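Side-chain contact in acetyl transferase (Salmonella typhimurium, PDB 1S7K), which transfers an acetyl group, probably from acetyl-coenzyme A, to the N-terminal amino group of ribosomal protein L7/L12: residues Arg55-Val58 with Gln59-Leu63. Residues are numbered along the deposited sequence; the frame is centred on the assembly and turned at random.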
ATOM      1  N   ARG A  55      19.739   9.096  12.595  1.00 26.64           N
ATOM      2  CA  ARG A  55      19.956  10.259  11.766  1.00 27.27           C
ATOM      3  C   ARG A  55      19.613   9.913  10.337  1.00 27.70           C
ATOM      4  O   ARG A  55      18.926  10.643   9.669  1.00 26.59           O
ATOM      5  CB  ARG A  55      21.427  10.688  11.835  1.00 29.40           C
ATOM      6  CG  ARG A  55      21.737  12.024  11.178  1.00 31.19           C
ATOM      7  CD  ARG A  55      23.204  12.407  11.490  1.00 33.35           C
ATOM      8  NE  ARG A  55      23.517  12.407  12.925  1.00 35.62           N
ATOM      9  CZ  ARG A  55      23.252  13.412  13.763  1.00 36.94           C
ATOM     10  NH1 ARG A  55      22.663  14.524  13.324  1.00 36.70           N
ATOM     11  NH2 ARG A  55      23.581  13.299  15.050  1.00 37.90           N
ATOM     12  N   LYS A  56      20.139   8.786   9.876  1.00 27.06           N
ATOM     13  CA  LYS A  56      19.880   8.328   8.550  1.00 27.32           C
ATOM     14  C   LYS A  56      18.367   8.165   8.419  1.00 26.40           C
ATOM     15  O   LYS A  56      17.776   8.589   7.427  1.00 25.60           O
ATOM     16  CB  LYS A  56      20.571   6.976   8.315  1.00 29.96           C
ATOM     17  CG  LYS A  56      20.150   6.330   6.999  1.00 34.34           C
ATOM     18  CD  LYS A  56      20.970   5.094   6.643  1.00 36.42           C
ATOM     19  CE  LYS A  56      20.421   4.372   5.396  1.00 39.28           C
ATOM     20  NZ  LYS A  56      20.874   4.894   4.052  1.00 38.78           N
ATOM     21  N   HIS A  57      17.747   7.542   9.424  1.00 24.46           N
ATOM     22  CA  HIS A  57      16.301   7.314   9.365  1.00 25.48           C
ATOM     23  C   HIS A  57      15.611   8.666   9.250  1.00 23.25           C
ATOM     24  O   HIS A  57      14.782   8.881   8.373  1.00 23.26           O
ATOM     25  CB  HIS A  57      15.807   6.569  10.618  1.00 26.45           C
ATOM     26  CG  HIS A  57      14.341   6.213  10.584  1.00 29.21           C
ATOM     27  ND1 HIS A  57      13.836   5.181   9.820  1.00 30.29           N
ATOM     28  CD2 HIS A  57      13.273   6.771  11.202  1.00 29.72           C
ATOM     29  CE1 HIS A  57      12.522   5.126   9.960  1.00 30.46           C
ATOM     30  NE2 HIS A  57      12.155   6.083  10.790  1.00 31.47           N
ATOM     31  N   VAL A  58      15.967   9.593  10.139  1.00 23.35           N
ATOM     32  CA  VAL A  58      15.366  10.898  10.095  1.00 22.61           C
ATOM     33  C   VAL A  58      15.662  11.671   8.802  1.00 24.85           C
ATOM     34  O   VAL A  58      14.739  12.211   8.183  1.00 23.56           O
ATOM     35  CB  VAL A  58      15.762  11.710  11.329  1.00 22.64           C
ATOM     36  CG1 VAL A  58      15.305  13.158  11.169  1.00 18.65           C
ATOM     37  CG2 VAL A  58      15.191  11.030  12.592  1.00 23.18           C
ATOM     38  N   GLN A  59      16.939  11.728   8.385  1.00 24.61           N
ATOM     39  CA  GLN A  59      17.251  12.432   7.164  1.00 25.86           C
ATOM     40  C   GLN A  59      16.434  11.842   6.027  1.00 23.79           C
ATOM     41  O   GLN A  59      15.892  12.577   5.231  1.00 24.47           O
ATOM     42  CB  GLN A  59      18.767  12.370   6.881  1.00 28.84           C
ATOM     43  CG  GLN A  59      19.567  13.052   8.025  1.00 32.94           C
ATOM     44  CD  GLN A  59      21.093  12.767   8.047  1.00 35.62           C
ATOM     45  OE1 GLN A  59      21.545  11.612   8.123  1.00 36.80           O
ATOM     46  NE2 GLN A  59      21.878  13.839   8.017  1.00 37.18           N
ATOM     47  N   GLY A  60      16.315  10.517   5.981  1.00 23.95           N
ATOM     48  CA  GLY A  60      15.527   9.873   4.933  1.00 21.28           C
ATOM     49  C   GLY A  60      14.061  10.270   5.012  1.00 20.41           C
ATOM     50  O   GLY A  60      13.413  10.571   3.988  1.00 18.19           O
ATOM     51  N   ASN A  61      13.523  10.366   6.233  1.00 19.86           N
ATOM     52  CA  ASN A  61      12.087  10.723   6.291  1.00 19.77           C
ATOM     53  C   ASN A  61      11.803  12.205   5.931  1.00 19.69           C
ATOM     54  O   ASN A  61      10.746  12.533   5.370  1.00 19.26           O
ATOM     55  CB  ASN A  61      11.545  10.319   7.658  1.00 20.48           C
ATOM     56  CG  ASN A  61      11.339   8.799   7.757  1.00 20.91           C
ATOM     57  OD1 ASN A  61      11.217   8.223   8.841  1.00 22.00           O
ATOM     58  ND2 ASN A  61      11.285   8.156   6.601  1.00 21.22           N
ATOM     59  N   ILE A  62      12.774  13.076   6.214  1.00 20.67           N
ATOM     60  CA  ILE A  62      12.715  14.517   5.916  1.00 20.42           C
ATOM     61  C   ILE A  62      12.600  14.689   4.403  1.00 20.01           C
ATOM     62  O   ILE A  62      11.792  15.487   3.941  1.00 20.44           O
ATOM     63  CB  ILE A  62      13.988  15.259   6.506  1.00 19.38           C
ATOM     64  CG1 ILE A  62      13.940  15.205   8.044  1.00 20.88           C
ATOM     65  CG2 ILE A  62      14.055  16.690   6.019  1.00 22.39           C
ATOM     66  CD1 ILE A  62      15.075  15.848   8.760  1.00 21.30           C
ATOM     67  N   LEU A  63      13.374  13.925   3.626  1.00 20.66           N
ATOM     68  CA  LEU A  63      13.310  14.013   2.161  1.00 21.48           C
ATOM     69  C   LEU A  63      11.920  13.647   1.663  1.00 21.38           C
ATOM     70  O   LEU A  63      11.358  14.361   0.846  1.00 21.26           O
ATOM     71  CB  LEU A  63      14.344  13.093   1.497  1.00 23.12           C
ATOM     72  CG  LEU A  63      15.742  13.477   1.973  1.00 24.68           C
ATOM     73  CD1 LEU A  63      16.748  12.507   1.377  1.00 26.61           C
ATOM     74  CD2 LEU A  63      16.054  14.927   1.565  1.00 24.90           C
TER
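Gln59, Gly60, Asn61 and Ile62 each give their backbone N-H to the carbonyl four residues earlier, from Arg55 to Val58, in unbroken alpha-helical sequence; the first of these bonds, Gln59 N to Arg55 O, is short at 2.6 Å and nearly straight. Side chains one turn apart are thereby brought together in pairs. The Gln59 chain, extended beyond CG, carries its amide back alongside Arg55, where OE1 rests in van der Waals contact against the arginine's methylene CG at 3.1 Å; the guanidinium and amide planes stand 79° apart. The bend at chi3 (-54°) turns the Arg55 head aside from this amide, and NH1 forms a salt bridge with Glu21. His57 presents one ring face to Asn61, whose OD1 lies 3.0 Å from NE2. Because OD1 stands over the ring, away from the direction of an N-H in its plane, no hydrogen bond forms despite the short distance. The third pair is apolar. Ile62 CD1 approaches Val58 CG1 at 3.6 Å; with CG1 anti to the backbone N (chi1 171°), this valine branch reaches toward the next turn, where Ile62 lies. Val58 is buried and also touches Val24 and Leu27. Such i to i+4 pairing is characteristic of an alpha-helix; in helix 55-67 of the GNAT acetyltransferase fold, immediately preceding strand 71-77 of the central sheet, Val58 packs on helix 24-33 while the polar Arg55-Gln59 and His57-Asn61 pairs lie nearer the surface.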